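Local coordinates for protein NAD(+) phosphorylase MbcT (Mycobacterium tuberculosis, PDB 6FKG) that degrades NAD(+) by phosphorolysis, releasing nicotinamide, and as the toxin of a type II toxin-antitoxin system kills the cell unless antitoxin MbcA blocks its active site, at residues B[8-13]-B[132-137]; B[26-31]-B[87-92]; B[39-44]-B[54-59]; B[98-103]-B[139-144]; B[113-118]-B[126-131]. One frame throughout, in Å; residues are numbered along the deposited sequence.

Interaction 1 (B[8-13]-B[132-137]); sequences GLVQRI and GHAAWF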
# COMPACT_ATOMS: atom_id res chain seq x y z
N GLY B 8 14.42 5.48 31.63
CA GLY B 8 14.62 4.77 32.88
C GLY B 8 15.82 3.83 32.83
O GLY B 8 16.62 3.80 33.76
N LEU B 9 15.94 3.08 31.74
CA LEU B 9 17.06 2.16 31.58
C LEU B 9 18.38 2.89 31.44
O LEU B 9 19.38 2.48 32.02
CB LEU B 9 16.85 1.25 30.36
CG LEU B 9 17.98 0.26 30.04
CD1 LEU B 9 18.06 -0.83 31.12
CD2 LEU B 9 17.76 -0.34 28.66
N VAL B 10 18.38 3.97 30.66
CA VAL B 10 19.58 4.77 30.50
C VAL B 10 20.01 5.30 31.87
O VAL B 10 21.19 5.25 32.22
CB VAL B 10 19.36 5.95 29.51
CG1 VAL B 10 20.58 6.85 29.48
CG2 VAL B 10 19.07 5.43 28.10
N GLN B 11 19.05 5.80 32.65
CA GLN B 11 19.37 6.38 33.95
C GLN B 11 19.96 5.32 34.88
O GLN B 11 20.94 5.58 35.58
CB GLN B 11 18.12 6.99 34.60
CG GLN B 11 18.44 7.95 35.74
CD GLN B 11 18.88 9.33 35.25
OE1 GLN B 11 18.81 9.63 34.06
NE2 GLN B 11 19.32 10.17 36.18
N ARG B 12 19.35 4.14 34.89
CA ARG B 12 19.81 3.07 35.77
C ARG B 12 21.21 2.63 35.40
O ARG B 12 22.04 2.41 36.28
CB ARG B 12 18.85 1.88 35.71
CG ARG B 12 17.53 2.13 36.39
CD ARG B 12 17.75 2.73 37.76
NE ARG B 12 16.70 2.35 38.69
CZ ARG B 12 16.59 1.14 39.24
NH1 ARG B 12 17.48 0.20 38.96
NH2 ARG B 12 15.60 0.88 40.08
N ILE B 13 21.49 2.50 34.11
CA ILE B 13 22.81 2.07 33.67
C ILE B 13 23.86 3.14 34.01
O ILE B 13 24.94 2.82 34.50
CB ILE B 13 22.81 1.74 32.17
CG1 ILE B 13 22.05 0.42 31.95
CG2 ILE B 13 24.24 1.63 31.63
CD1 ILE B 13 21.73 0.11 30.52
N GLY B 132 23.00 -3.26 25.98
CA GLY B 132 24.22 -2.93 25.25
C GLY B 132 24.08 -1.62 24.50
O GLY B 132 25.00 -0.80 24.47
N HIS B 133 22.91 -1.40 23.90
CA HIS B 133 22.64 -0.14 23.20
C HIS B 133 22.82 1.04 24.15
O HIS B 133 23.47 2.03 23.82
CB HIS B 133 21.24 -0.15 22.63
CG HIS B 133 20.90 1.05 21.80
ND1 HIS B 133 19.61 1.35 21.43
CD2 HIS B 133 21.68 2.00 21.25
CE1 HIS B 133 19.61 2.45 20.69
NE2 HIS B 133 20.86 2.87 20.58
N ALA B 134 22.23 0.94 25.34
CA ALA B 134 22.29 2.05 26.30
C ALA B 134 23.72 2.29 26.79
O ALA B 134 24.13 3.44 26.95
CB ALA B 134 21.36 1.77 27.48
N ALA B 135 24.48 1.23 27.03
CA ALA B 135 25.85 1.38 27.51
C ALA B 135 26.68 2.12 26.47
O ALA B 135 27.45 3.03 26.80
CB ALA B 135 26.49 0.02 27.83
N TRP B 136 26.50 1.73 25.21
CA TRP B 136 27.19 2.40 24.10
C TRP B 136 26.76 3.84 23.97
O TRP B 136 27.57 4.75 23.74
CB TRP B 136 26.92 1.66 22.79
CG TRP B 136 27.29 2.49 21.57
CD1 TRP B 136 28.54 2.64 21.02
CD2 TRP B 136 26.39 3.26 20.76
NE1 TRP B 136 28.47 3.47 19.91
CE2 TRP B 136 27.16 3.85 19.73
CE3 TRP B 136 25.01 3.50 20.79
CZ2 TRP B 136 26.60 4.67 18.74
CZ3 TRP B 136 24.45 4.32 19.81
CH2 TRP B 136 25.24 4.88 18.80
N PHE B 137 25.46 4.06 24.13
CA PHE B 137 24.89 5.40 24.05
C PHE B 137 25.51 6.32 25.11
O PHE B 137 25.74 7.50 24.84
CB PHE B 137 23.38 5.34 24.21
CG PHE B 137 22.71 6.67 24.14
CD1 PHE B 137 22.50 7.28 22.92
CD2 PHE B 137 22.30 7.32 25.29
CE1 PHE B 137 21.89 8.52 22.84
CE2 PHE B 137 21.70 8.56 25.23
CZ PHE B 137 21.49 9.16 24.00
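I13 and A134 make the close apolar touch between these two helices: I13 CD1 sits 3.5 Å from A134 CB, tighter than usual for two methyl carbons. The isoleucine gets there by placing CG1 beside its backbone N (chi1 -72°) and running on extended, so that CD1 leads toward the facing helix while CG2, the branch anti to the backbone N, lies 4.4 Å from A135 CA. Two more aliphatic side chains close in on the same alanine methyl, L9 with CD2 at 4.3 Å from A134 CB and V10 with CG2 at 4.4 Å from A134 CB. A134 thus meets three branched side chains spread over about one turn of the helix.

That small side chain lets the backbones come near, V10 CA to A134 CA being 5.7 Å. The segment axes pass 9.5 Å apart and cross at -64°, a steep helix-helix crossing in which the N-terminal helix 7-16 lies over helix 126-137 of the RES domain.

Polar groups take no part between the two helices; their main-chain bonds run along each helix, as in I13 N to L9 O and F137 N to H133 O. Two polar side chains at the flanks bond the antitoxin: Q11 OE1 accepts from V7 N of an MbcA chain, and H133 NE2 is hydrogen-bonded to Y60 OH of that same MbcA chain.

Interaction 2 (B[26-31]-B[87-92]); sequences YRYTGA and AAYRLH
R27 and H92 exchange two main-chain hydrogen bonds, R27 N to H92 O at 3.0 Å and H92 N to R27 O at 2.8 Å, and T29 and R90 repeat the arrangement two residues on. This is antiparallel pairing of strands 19-30 and 89-103 in the mixed sheet of the RES fold, with Y28 and L91 forming the non-hydrogen-bonded pair between. Y28 CA, 3.3 Å from R90 O, adds a CA-H...O contact to a carbonyl that already accepts from T29 N.

Past the last strand pair, A31 N still finds A88 O at 2.9 Å, but the N-H stands well above the carbonyl plane, a bent ending to the regular pattern.

The side chains of R27, T29, R90 and H92 share one face. H92 is fixed at both ring nitrogens: NE2 donates to T29 OG1, which lies exactly in the ring plane, and ND1 is hydrogen-bonded to S172 OG. R27 sends its guanidinium away from the pairing to the carbonyls of A35 and S37, while R90 NE forms a salt bridge with D174, its chain passing along A31. Y89 OH is taken by V68 O of an MbcA chain.

T29 OG1 lies between its own backbone N and carbonyl carbon (chi1 67°). From there it accepts the hydrogen bond from H92 NE2 and donates one to G30 O at 2.7 Å, from above that carbonyl's plane.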
# COMPACT_ATOMS: atom_id res chain seq x y z
N TYR B 26 40.03 -13.62 24.60
CA TYR B 26 40.09 -14.50 23.45
C TYR B 26 38.90 -14.29 22.56
O TYR B 26 37.76 -14.12 23.02
CB TYR B 26 40.16 -15.97 23.91
CG TYR B 26 41.38 -16.23 24.75
CD1 TYR B 26 41.37 -16.00 26.13
CD2 TYR B 26 42.56 -16.67 24.17
CE1 TYR B 26 42.49 -16.22 26.90
CE2 TYR B 26 43.68 -16.90 24.93
CZ TYR B 26 43.64 -16.67 26.28
OH TYR B 26 44.77 -16.90 27.03
N ARG B 27 39.17 -14.30 21.27
CA ARG B 27 38.15 -14.15 20.27
C ARG B 27 38.44 -15.12 19.13
O ARG B 27 39.59 -15.34 18.82
CB ARG B 27 38.15 -12.71 19.74
CG ARG B 27 37.12 -12.48 18.71
CD ARG B 27 37.37 -11.22 17.91
NE ARG B 27 36.23 -11.04 17.04
CZ ARG B 27 36.13 -10.07 16.15
NH1 ARG B 27 37.11 -9.18 16.02
NH2 ARG B 27 35.04 -9.99 15.39
N TYR B 28 37.41 -15.68 18.48
CA TYR B 28 37.67 -16.47 17.28
C TYR B 28 37.01 -15.80 16.08
O TYR B 28 36.00 -15.09 16.21
CB TYR B 28 37.22 -17.95 17.46
CG TYR B 28 35.72 -18.15 17.35
CD1 TYR B 28 34.88 -17.80 18.39
CD2 TYR B 28 35.16 -18.68 16.19
CE1 TYR B 28 33.52 -17.96 18.29
CE2 TYR B 28 33.78 -18.83 16.08
CZ TYR B 28 32.97 -18.47 17.13
OH TYR B 28 31.61 -18.62 17.01
N THR B 29 37.62 -15.96 14.91
CA THR B 29 37.08 -15.43 13.67
C THR B 29 37.45 -16.40 12.57
O THR B 29 38.33 -17.24 12.74
CB THR B 29 37.67 -14.04 13.28
OG1 THR B 29 39.06 -14.18 12.96
CG2 THR B 29 37.49 -13.01 14.39
N GLY B 30 36.79 -16.27 11.42
CA GLY B 30 37.33 -16.86 10.21
C GLY B 30 38.77 -16.41 10.03
O GLY B 30 39.14 -15.30 10.45
N ALA B 31 39.56 -17.26 9.40
CA ALA B 31 41.00 -17.06 9.30
C ALA B 31 41.36 -15.80 8.52
O ALA B 31 42.45 -15.25 8.69
CB ALA B 31 41.66 -18.29 8.65
N ALA B 87 36.21 -25.72 8.53
CA ALA B 87 36.39 -24.45 7.80
C ALA B 87 37.46 -23.68 8.57
O ALA B 87 37.69 -23.94 9.75
CB ALA B 87 35.07 -23.66 7.71
N ALA B 88 38.14 -22.75 7.90
CA ALA B 88 39.33 -22.12 8.47
C ALA B 88 39.01 -21.02 9.48
O ALA B 88 38.56 -19.93 9.09
CB ALA B 88 40.21 -21.57 7.36
N TYR B 89 39.25 -21.29 10.76
CA TYR B 89 39.10 -20.28 11.80
C TYR B 89 40.42 -20.04 12.52
O TYR B 89 41.32 -20.89 12.50
CB TYR B 89 38.05 -20.69 12.84
CG TYR B 89 36.63 -20.66 12.35
CD1 TYR B 89 36.07 -21.75 11.70
CD2 TYR B 89 35.83 -19.54 12.55
CE1 TYR B 89 34.74 -21.73 11.26
CE2 TYR B 89 34.51 -19.48 12.11
CZ TYR B 89 33.97 -20.59 11.48
OH TYR B 89 32.66 -20.55 11.05
N ARG B 90 40.53 -18.90 13.18
CA ARG B 90 41.70 -18.60 13.99
C ARG B 90 41.29 -18.11 15.37
O ARG B 90 40.21 -17.53 15.55
CB ARG B 90 42.60 -17.57 13.29
CG ARG B 90 43.34 -18.15 12.08
CD ARG B 90 44.38 -17.20 11.53
NE ARG B 90 45.20 -17.83 10.50
CZ ARG B 90 45.93 -17.16 9.61
NH1 ARG B 90 46.65 -17.81 8.71
NH2 ARG B 90 45.92 -15.83 9.63
N LEU B 91 42.15 -18.37 16.34
CA LEU B 91 41.94 -17.97 17.72
C LEU B 91 42.90 -16.85 18.06
O LEU B 91 44.12 -17.02 18.00
CB LEU B 91 42.15 -19.17 18.67
CG LEU B 91 42.05 -18.83 20.16
CD1 LEU B 91 40.66 -18.33 20.54
CD2 LEU B 91 42.43 -20.05 20.98
N HIS B 92 42.33 -15.71 18.43
CA HIS B 92 43.09 -14.51 18.74
C HIS B 92 43.18 -14.25 20.22
O HIS B 92 42.17 -14.23 20.91
CB HIS B 92 42.44 -13.30 18.07
CG HIS B 92 42.13 -13.52 16.64
ND1 HIS B 92 43.12 -13.62 15.68
CD2 HIS B 92 40.95 -13.66 15.99
CE1 HIS B 92 42.55 -13.81 14.50
NE2 HIS B 92 41.24 -13.84 14.66

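Interaction 3 (B[39-44]-B[54-59]); sequences EGARRF and FPAIYL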
# COMPACT_ATOMS: atom_id res chain seq x y z
N GLU B 39 32.45 -5.39 12.46
CA GLU B 39 31.42 -5.08 11.48
C GLU B 39 30.33 -6.16 11.37
O GLU B 39 29.21 -5.87 10.98
CB GLU B 39 32.04 -4.84 10.13
CG GLU B 39 33.04 -3.72 10.17
CD GLU B 39 32.40 -2.38 10.51
OE1 GLU B 39 31.20 -2.19 10.19
OE2 GLU B 39 33.10 -1.53 11.11
N GLY B 40 30.68 -7.40 11.70
CA GLY B 40 29.72 -8.49 11.58
C GLY B 40 28.60 -8.34 12.59
O GLY B 40 27.41 -8.52 12.27
N ALA B 41 28.97 -8.01 13.82
CA ALA B 41 28.00 -7.75 14.87
C ALA B 41 27.14 -6.54 14.49
O ALA B 41 25.96 -6.50 14.81
CB ALA B 41 28.71 -7.52 16.20
N ARG B 42 27.73 -5.56 13.81
CA ARG B 42 26.93 -4.42 13.37
C ARG B 42 25.94 -4.81 12.27
O ARG B 42 24.81 -4.35 12.25
CB ARG B 42 27.83 -3.30 12.85
CG ARG B 42 27.07 -2.07 12.40
CD ARG B 42 27.93 -1.17 11.54
NE ARG B 42 27.82 0.21 11.96
CZ ARG B 42 28.76 1.13 11.79
NH1 ARG B 42 29.90 0.81 11.17
NH2 ARG B 42 28.57 2.37 12.23
N ARG B 43 26.38 -5.65 11.33
CA ARG B 43 25.53 -6.01 10.21
C ARG B 43 24.33 -6.87 10.66
O ARG B 43 23.21 -6.64 10.20
CB ARG B 43 26.35 -6.73 9.14
CG ARG B 43 27.00 -5.75 8.15
CD ARG B 43 28.10 -6.39 7.32
NE ARG B 43 27.65 -7.57 6.59
CZ ARG B 43 27.11 -7.55 5.38
NH1 ARG B 43 26.93 -6.40 4.74
NH2 ARG B 43 26.75 -8.69 4.81
N PHE B 44 24.58 -7.82 11.56
CA PHE B 44 23.55 -8.79 11.95
C PHE B 44 22.91 -8.48 13.29
O PHE B 44 21.76 -8.84 13.53
CB PHE B 44 24.12 -10.22 12.00
CG PHE B 44 23.06 -11.28 12.18
CD1 PHE B 44 22.15 -11.53 11.16
CD2 PHE B 44 22.95 -11.99 13.38
CE1 PHE B 44 21.15 -12.47 11.31
CE2 PHE B 44 21.94 -12.95 13.54
CZ PHE B 44 21.05 -13.18 12.51
N PHE B 54 26.54 0.42 15.62
CA PHE B 54 27.95 0.47 16.00
C PHE B 54 28.59 -0.89 15.84
O PHE B 54 27.92 -1.90 16.01
CB PHE B 54 28.12 0.97 17.45
CG PHE B 54 27.28 0.22 18.50
CD1 PHE B 54 27.78 -0.90 19.14
CD2 PHE B 54 26.02 0.67 18.85
CE1 PHE B 54 27.02 -1.58 20.11
CE2 PHE B 54 25.25 0.02 19.81
CZ PHE B 54 25.75 -1.11 20.44
N PRO B 55 29.89 -0.91 15.52
CA PRO B 55 30.65 -2.16 15.54
C PRO B 55 30.75 -2.68 16.95
O PRO B 55 30.75 -1.91 17.92
CB PRO B 55 32.04 -1.76 15.00
CG PRO B 55 31.89 -0.38 14.45
CD PRO B 55 30.72 0.25 15.13
N ALA B 56 30.81 -4.00 17.08
CA ALA B 56 31.00 -4.61 18.39
C ALA B 56 31.84 -5.87 18.25
O ALA B 56 31.73 -6.58 17.26
CB ALA B 56 29.64 -4.94 19.05
N ILE B 57 32.67 -6.12 19.27
CA ILE B 57 33.58 -7.26 19.29
C ILE B 57 33.25 -8.13 20.48
O ILE B 57 33.16 -7.63 21.60
CB ILE B 57 35.06 -6.83 19.44
CG1 ILE B 57 35.50 -5.90 18.32
CG2 ILE B 57 35.97 -8.05 19.48
CD1 ILE B 57 36.92 -5.39 18.56
N TYR B 58 33.09 -9.43 20.27
CA TYR B 58 32.79 -10.34 21.37
C TYR B 58 34.02 -11.15 21.77
O TYR B 58 34.62 -11.84 20.94
CB TYR B 58 31.63 -11.26 20.96
CG TYR B 58 30.29 -10.53 20.97
CD1 TYR B 58 29.91 -9.72 19.90
CD2 TYR B 58 29.43 -10.63 22.06
CE1 TYR B 58 28.70 -9.04 19.91
CE2 TYR B 58 28.22 -9.95 22.09
CZ TYR B 58 27.87 -9.15 21.01
OH TYR B 58 26.67 -8.47 21.03
N LEU B 59 34.42 -11.03 23.04
CA LEU B 59 35.58 -11.74 23.57
C LEU B 59 35.19 -12.54 24.81
O LEU B 59 34.23 -12.21 25.48
CB LEU B 59 36.71 -10.77 23.93
CG LEU B 59 37.12 -9.86 22.77
CD1 LEU B 59 36.81 -8.42 23.11
CD2 LEU B 59 38.59 -10.01 22.48
O HOH W 1 31.78 -8.66 15.49
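R42 runs along the F54-P55 backbone because its CG is anti to the backbone N (chi1 -179°) and its chain stays extended until it bends at chi3, -133°. That bend sets one face of the guanidinium against P55 CD, 4.0 Å from R42 CZ and over the centre of the group. Nearer the helix, R42 CB meets F54 O at 3.5 Å. E39, bent at chi2 (-64°), curls back beside P55, so that E39 OE2 reaches P55 CG at 3.7 Å. Its other oxygen, OE1, lies at the guanidinium edge and accepts a weak hydrogen bond from R42 NH1, 3.4 Å away, part of a salt bridge. R42 NE, buried here, has no polar partner in the model.

The pair joins the short helix 39-44 to the run leading into strand 56-60, a sheet strand of the RES domain. A nine-residue loop links the two, and N49 in that loop ties them together, its side chain bonding A41 O and Y58 OH.

One residue before R42, A41 turns its methyl on the strand. Its CB presses against A56 O at 3.3 Å, lies 4.0 Å from A56 CB and meets the edge of the Y58 ring at CE1. A water bridges the backbones: it donates to A56 O at 2.7 Å and accepts weakly from A41 N. V113 of an MbcA chain packs on both A41 and Y58.

Interaction 4 (B[98-103]-B[139-144]); sequences DLAVLD and HMQGVL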
# COMPACT_ATOMS: atom_id res chain seq x y z
N ASP B 98 42.47 -1.60 31.05
CA ASP B 98 41.68 -0.52 31.65
C ASP B 98 40.43 -0.13 30.86
O ASP B 98 40.11 1.05 30.74
CB ASP B 98 42.57 0.71 31.85
CG ASP B 98 43.72 0.44 32.81
OD1 ASP B 98 43.51 -0.31 33.79
OD2 ASP B 98 44.82 0.97 32.58
N LEU B 99 39.72 -1.13 30.33
CA LEU B 99 38.49 -0.86 29.58
C LEU B 99 37.38 -0.47 30.55
O LEU B 99 37.12 -1.17 31.52
CB LEU B 99 38.08 -2.09 28.76
CG LEU B 99 37.21 -1.84 27.52
CD1 LEU B 99 38.01 -1.10 26.46
CD2 LEU B 99 36.65 -3.15 26.95
N ALA B 100 36.75 0.67 30.28
CA ALA B 100 35.67 1.17 31.13
C ALA B 100 34.38 0.47 30.76
O ALA B 100 33.75 0.81 29.76
CB ALA B 100 35.52 2.70 30.99
N VAL B 101 33.99 -0.52 31.56
CA VAL B 101 32.89 -1.39 31.17
C VAL B 101 31.76 -1.41 32.19
O VAL B 101 31.99 -1.28 33.40
CB VAL B 101 33.39 -2.84 30.96
CG1 VAL B 101 34.43 -2.88 29.86
CG2 VAL B 101 33.96 -3.40 32.26
N LEU B 102 30.54 -1.55 31.70
CA LEU B 102 29.40 -1.86 32.55
C LEU B 102 29.55 -3.28 33.08
O LEU B 102 29.60 -4.23 32.30
CB LEU B 102 28.09 -1.71 31.77
CG LEU B 102 26.81 -2.00 32.56
CD1 LEU B 102 26.59 -0.96 33.67
CD2 LEU B 102 25.63 -2.02 31.60
N ASP B 103 29.64 -3.44 34.40
CA ASP B 103 29.88 -4.76 34.98
C ASP B 103 28.58 -5.48 35.30
O ASP B 103 27.94 -5.19 36.30
CB ASP B 103 30.72 -4.64 36.26
CG ASP B 103 31.08 -5.99 36.85
OD1 ASP B 103 30.78 -7.04 36.23
OD2 ASP B 103 31.68 -6.01 37.93
N HIS B 139 28.47 6.19 26.16
CA HIS B 139 29.90 6.25 25.87
C HIS B 139 30.73 5.33 26.74
O HIS B 139 31.90 5.58 26.97
CB HIS B 139 30.42 7.70 25.97
CG HIS B 139 30.01 8.55 24.82
ND1 HIS B 139 28.71 8.98 24.63
CD2 HIS B 139 30.72 9.05 23.78
CE1 HIS B 139 28.64 9.70 23.53
NE2 HIS B 139 29.85 9.77 23.00
N MET B 140 30.12 4.26 27.24
CA MET B 140 30.89 3.24 27.94
C MET B 140 31.66 2.44 26.90
O MET B 140 31.23 2.34 25.76
CB MET B 140 29.97 2.33 28.76
CG MET B 140 29.25 3.06 29.85
SD MET B 140 28.11 2.02 30.75
CE MET B 140 27.66 3.12 32.11
N GLN B 141 32.80 1.89 27.29
CA GLN B 141 33.67 1.24 26.32
C GLN B 141 33.23 -0.20 26.05
O GLN B 141 33.62 -0.81 25.06
CB GLN B 141 35.12 1.28 26.79
CG GLN B 141 35.71 2.68 26.78
CD GLN B 141 37.19 2.68 27.06
OE1 GLN B 141 37.64 2.10 28.04
NE2 GLN B 141 37.95 3.32 26.19
N GLY B 142 32.39 -0.74 26.92
CA GLY B 142 31.87 -2.07 26.67
C GLY B 142 31.05 -2.61 27.82
O GLY B 142 30.72 -1.89 28.76
N VAL B 143 30.72 -3.89 27.73
CA VAL B 143 29.90 -4.52 28.76
C VAL B 143 30.54 -5.85 29.14
O VAL B 143 30.90 -6.65 28.26
CB VAL B 143 28.45 -4.75 28.28
CG1 VAL B 143 27.60 -5.30 29.44
CG2 VAL B 143 27.83 -3.44 27.72
N LEU B 144 30.69 -6.08 30.44
CA LEU B 144 31.22 -7.33 30.94
C LEU B 144 30.05 -8.17 31.40
O LEU B 144 29.23 -7.73 32.22
CB LEU B 144 32.20 -7.08 32.08
CG LEU B 144 33.18 -8.18 32.45
CD1 LEU B 144 34.20 -8.34 31.33
CD2 LEU B 144 33.84 -7.81 33.77
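Q141 lies slantwise against L99, its CB 3.8 Å from L99 CD1, and its amide reaches past to the backbone of A100. With CG beside its own N and the chain extended beyond it, the glutamine brings OE1 to 2.8 Å from A100 N. The N-H points almost straight at the oxygen (175°) and lies on one of its lone pairs, in the amide plane. Q141 N answers by donating to A100 O, so the residue grips A100 with side chain and main chain together. Its other amide atom, NE2, is held by R161 O and Q166 OE1, which fixes how the amide is turned.

Beyond A100 the strands run parallel, 99-103 beside 142-144, as L102 takes G142 O with its N and gives its own O to L144 N at 2.8 Å. Strands 89-103 and 142-147 are parallel neighbours joined through the intervening helices, a beta-alpha-beta crossover. The segment axes diverge by 53°, a strong twist. V101 and L144 share a face and meet at an angle, V101 CG2 4.1 Å from L144 CB. On that face too, D103 and L144 run side by side, though the carboxylate's hydrogen bond goes to T105 OG1. L102 points to the other face, toward helix 126-137; its CB touches M140 SD at 3.9 Å, and M140 and V143 both pack on A135.

Helix 126-137 ends in a Schellman motif at H139, just ahead of this strand. Where the parallel pairing begins, the glutamine's amide adds a side-chain acceptor for A100 N beside the main-chain bond from Q141 N.

Interaction 5 (B[113-118]-B[126-131]); sequences VGLEND and SGCQAV
L115 drives its forked end into helix 126-137, with CD2 against bare backbone at 3.6 Å from G127 C and 3.8 Å from C128 N. G127 has no side chain between this methyl and the helix backbone. CG stands beside the leucine's own N (chi1 -61°) and the chain then runs extended, so the two methyls divide the work: CD1 goes to V131 instead, meeting its CG2 tip to tip at 3.9 Å. C128 SG is a looser neighbour, 4.4 Å from L115 CD1.

V113 is the slack side of the apolar group. Its CG2 only grazes V131 CG2 at 4.2 Å, the two side chains crossing at about a right angle, and I13 of helix 7-16 touches both valines. N117 and D118 turn outward as exposed residues. Antitoxin borders the contact as well: P47 of an MbcA chain packs on V131, and Q48 NE2 of an MbcA chain binds G114 O.

Just before L115, helix 107-112 is closed by a Schellman motif, G114 taking the positive-phi position with L115 N bonded to R110 O. E116 then N-caps helix 117-121, so Schellman closure and N-cap frame a short interhelix link laid against helix 126-137.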
# COMPACT_ATOMS: atom_id res chain seq x y z
N VAL B 113 19.33 -3.84 36.04
CA VAL B 113 18.97 -3.43 34.68
C VAL B 113 17.88 -4.32 34.06
O VAL B 113 17.63 -4.25 32.86
CB VAL B 113 20.22 -3.40 33.75
CG1 VAL B 113 21.25 -2.40 34.29
CG2 VAL B 113 20.85 -4.79 33.56
N GLY B 114 17.25 -5.16 34.87
CA GLY B 114 16.09 -5.93 34.43
C GLY B 114 16.37 -7.21 33.67
O GLY B 114 15.48 -7.73 32.99
N LEU B 115 17.59 -7.74 33.78
CA LEU B 115 17.95 -8.96 33.06
C LEU B 115 17.97 -10.18 33.97
O LEU B 115 18.27 -10.07 35.16
CB LEU B 115 19.31 -8.82 32.39
CG LEU B 115 19.47 -7.73 31.33
CD1 LEU B 115 20.93 -7.70 30.88
CD2 LEU B 115 18.52 -7.98 30.17
N GLU B 116 17.67 -11.34 33.40
CA GLU B 116 17.74 -12.61 34.12
C GLU B 116 18.37 -13.62 33.20
O GLU B 116 18.69 -13.30 32.05
CB GLU B 116 16.36 -13.06 34.59
CG GLU B 116 15.75 -12.16 35.66
CD GLU B 116 14.61 -12.82 36.42
OE1 GLU B 116 13.99 -13.76 35.87
OE2 GLU B 116 14.36 -12.42 37.57
N ASN B 117 18.55 -14.85 33.67
CA ASN B 117 19.30 -15.84 32.90
C ASN B 117 18.64 -16.13 31.56
O ASN B 117 19.32 -16.36 30.55
CB ASN B 117 19.48 -17.13 33.71
CG ASN B 117 20.55 -17.00 34.78
OD1 ASN B 117 21.53 -16.27 34.60
ND2 ASN B 117 20.37 -17.70 35.89
N ASP B 118 17.31 -16.07 31.54
CA ASP B 118 16.52 -16.19 30.32
C ASP B 118 16.99 -15.22 29.24
O ASP B 118 17.06 -15.57 28.06
CB ASP B 118 15.04 -15.93 30.61
CG ASP B 118 14.39 -17.08 31.32
OD1 ASP B 118 15.12 -17.84 32.01
OD2 ASP B 118 13.16 -17.24 31.21
N SER B 126 16.40 -9.36 22.92
CA SER B 126 15.96 -7.96 23.01
C SER B 126 16.44 -7.22 24.26
O SER B 126 16.91 -6.08 24.18
CB SER B 126 14.43 -7.86 22.93
OG SER B 126 13.80 -8.34 24.10
N GLY B 127 16.31 -7.85 25.42
CA GLY B 127 16.72 -7.21 26.65
C GLY B 127 18.20 -6.90 26.71
O GLY B 127 18.60 -5.77 27.02
N CYS B 128 19.03 -7.90 26.42
CA CYS B 128 20.48 -7.69 26.35
C CYS B 128 20.84 -6.62 25.32
O CYS B 128 21.74 -5.80 25.55
CB CYS B 128 21.22 -8.98 26.02
SG CYS B 128 21.03 -10.28 27.30
N GLN B 129 20.18 -6.64 24.17
CA GLN B 129 20.52 -5.65 23.14
C GLN B 129 20.19 -4.23 23.58
O GLN B 129 20.94 -3.30 23.31
CB GLN B 129 19.80 -5.96 21.83
CG GLN B 129 20.37 -7.18 21.11
CD GLN B 129 19.62 -7.50 19.83
OE1 GLN B 129 18.40 -7.41 19.78
NE2 GLN B 129 20.36 -7.85 18.78
N ALA B 130 19.07 -4.06 24.27
CA ALA B 130 18.70 -2.74 24.77
C ALA B 130 19.73 -2.26 25.78
O ALA B 130 20.09 -1.08 25.81
CB ALA B 130 17.32 -2.77 25.40
N VAL B 131 20.22 -3.18 26.61
CA VAL B 131 21.22 -2.83 27.61
C VAL B 131 22.55 -2.46 26.95
O VAL B 131 23.17 -1.45 27.31
CB VAL B 131 21.41 -3.99 28.64
CG1 VAL B 131 22.60 -3.72 29.54
CG2 VAL B 131 20.14 -4.16 29.48

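How the interactions relate
Interactions 1, 4 and 5 form one continuous apolar region around helix 126-137: I13 reaches V113 and V131, L102 touches V131, and A135 meets V143. Interactions 1 and 5 are apolar contacts without hydrogen bonds between their segments, whereas interaction 4 adds backbone and amide hydrogen bonds where that helix hands over to the sheet. Interaction 2 uses the other end of strand 89-103, its centre 24 Å from that of interaction 4, and relies on antiparallel pairing with a polar face. These four are buried contacts; interaction 3, only partly buried, mixes an arginine, a proline and a water, and touches interaction 2 through R27 and interaction 1 through F54 stacked on W136.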